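Local coordinates for protein carboxylase (Deinococcus radiodurans, PDB 5H80) that probably carries out the ATP-dependent carboxylation of biotin, as the biotin carboxylase domain of a single-chain bacterial carboxylase, at residues A[132-136]-A[137-141]. Residues are numbered along the deposited sequence; the frame is centred on the assembly and turned at random.
Sequences VGPDP and DTLDL
Asp135 and Thr138 meet where an extended loop turns into the first turn of helix 136-142. Two i to i+4 backbone bonds start the helix: Leu139 N to Asp135 O (3.2 Å) and Asp140 N to Pro136 O (2.8 Å). Thr138 N also makes a weak bond to Asp135 O. Asp135 is the N-cap, and Pro136, which has no N-H to offer, fills the first helical position. With CG lying between the backbone N and carbonyl carbon (chi1 67°), the Asp135 carboxylate folds back over the helix start. Asp135 OD1 takes two bonds: Thr138 N (2.9 Å) arrives nearly along the C-O axis, and Thr138 OG1 (2.7 Å) comes in from above the carboxylate plane. The negative charge at this helix N-terminus probably interacts favourably with the helix dipole. A valine in place of Thr138 has no hydroxyl, and would probably cost Asp135 OD1 one of its two bonds from Thr138 and leave the carboxylate freer to turn. The other branch of Thr138, CG2, rests on Pro134 CB at 4.0 Å. Beside it, Leu139 CD2 packs against Pro134 CG at 3.8 Å, the leucine and proline side chains crossing at about a right angle. Tyr296 touches Pro134 and Thr138, while Pro319 touches Pro134 and Leu139. Pro136 and Leu139 lean on Ala121 of helix 118-126, and Asp140 forms a salt bridge with Arg122 there. The capped turn thus leads from strand 130-131, at the edge of the parallel sheet, into helix 136-142, whose Leu141 reaches helix 145-154.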
loop_
_atom_site.group_PDB
_atom_site.type_symbol
_atom_site.label_atom_id
_atom_site.label_comp_id
_atom_site.label_asym_id
_atom_site.label_seq_id
_atom_site.Cartn_x
_atom_site.Cartn_y
_atom_site.Cartn_z
ATOM N N VAL A 132 -3.665 9.538 24.861
ATOM C CA VAL A 132 -3.110 9.776 23.510
ATOM C C VAL A 132 -3.948 10.850 22.821
ATOM O O VAL A 132 -4.891 10.494 22.149
ATOM C CB VAL A 132 -2.927 8.568 22.678
ATOM C CG1 VAL A 132 -2.256 8.954 21.329
ATOM C CG2 VAL A 132 -2.257 7.380 23.374
ATOM N N GLY A 133 -3.573 12.123 23.067
ATOM C CA GLY A 133 -4.316 13.303 22.647
ATOM C C GLY A 133 -3.747 14.584 23.300
ATOM O O GLY A 133 -2.872 14.464 24.175
ATOM N N PRO A 134 -4.232 15.775 22.888
ATOM C CA PRO A 134 -3.811 17.052 23.464
ATOM C C PRO A 134 -4.313 17.108 24.910
ATOM O O PRO A 134 -5.048 16.152 25.354
ATOM C CB PRO A 134 -4.433 18.088 22.559
ATOM C CG PRO A 134 -5.602 17.462 22.062
ATOM C CD PRO A 134 -5.314 15.981 21.924
ATOM N N ASP A 135 -3.848 18.197 25.580
ATOM C CA ASP A 135 -4.153 18.413 27.021
ATOM C C ASP A 135 -5.635 18.621 27.170
ATOM O O ASP A 135 -6.259 19.113 26.260
ATOM C CB ASP A 135 -3.261 19.440 27.746
ATOM C CG ASP A 135 -3.430 20.798 27.280
ATOM O OD1 ASP A 135 -4.517 21.177 26.761
ATOM O OD2 ASP A 135 -2.457 21.567 27.500
ATOM N N PRO A 136 -6.239 18.143 28.274
ATOM C CA PRO A 136 -7.643 18.367 28.544
ATOM C C PRO A 136 -8.232 19.790 28.371
ATOM O O PRO A 136 -9.331 19.886 27.837
ATOM C CB PRO A 136 -7.791 17.888 30.004
ATOM C CG PRO A 136 -6.693 16.871 30.173
ATOM C CD PRO A 136 -5.566 17.445 29.412
ATOM N N ASP A 137 -7.486 20.826 28.742
ATOM C CA ASP A 137 -7.878 22.241 28.551
ATOM C C ASP A 137 -8.094 22.555 27.055
ATOM O O ASP A 137 -8.969 23.299 26.668
ATOM C CB ASP A 137 -6.807 23.163 29.089
ATOM C CG ASP A 137 -6.803 23.249 30.578
ATOM O OD1 ASP A 137 -7.797 22.899 31.246
ATOM O OD2 ASP A 137 -5.770 23.655 31.091
ATOM N N THR A 138 -7.265 21.938 26.222
ATOM C CA THR A 138 -7.422 22.058 24.751
ATOM C C THR A 138 -8.633 21.287 24.285
ATOM O O THR A 138 -9.302 21.729 23.366
ATOM C CB THR A 138 -6.141 21.535 24.066
ATOM O OG1 THR A 138 -5.043 22.347 24.397
ATOM C CG2 THR A 138 -6.317 21.579 22.474
ATOM N N LEU A 139 -8.912 20.071 24.847
ATOM C CA LEU A 139 -10.115 19.307 24.566
ATOM C C LEU A 139 -11.392 20.154 24.912
ATOM O O LEU A 139 -12.443 20.163 24.202
ATOM C CB LEU A 139 -10.151 17.954 25.333
ATOM C CG LEU A 139 -9.028 16.885 25.060
ATOM C CD1 LEU A 139 -9.284 15.584 25.779
ATOM C CD2 LEU A 139 -8.950 16.590 23.568
ATOM N N ASP A 140 -11.280 20.830 26.041
ATOM C CA ASP A 140 -12.440 21.655 26.521
ATOM C C ASP A 140 -12.689 22.792 25.578
ATOM O O ASP A 140 -13.832 23.077 25.193
ATOM C CB ASP A 140 -12.216 22.232 27.925
ATOM C CG ASP A 140 -12.634 21.266 29.041
ATOM O OD1 ASP A 140 -13.578 20.445 28.838
ATOM O OD2 ASP A 140 -11.987 21.347 30.104
ATOM N N LEU A 141 -11.618 23.446 25.201
ATOM C CA LEU A 141 -11.674 24.518 24.230
ATOM C C LEU A 141 -12.216 24.101 22.849
ATOM O O LEU A 141 -13.199 24.662 22.380
ATOM C CB LEU A 141 -10.334 25.158 24.131
ATOM C CG LEU A 141 -10.287 26.678 23.678
ATOM C CD1 LEU A 141 -8.898 27.294 23.823
ATOM C CD2 LEU A 141 -10.814 26.879 22.249
#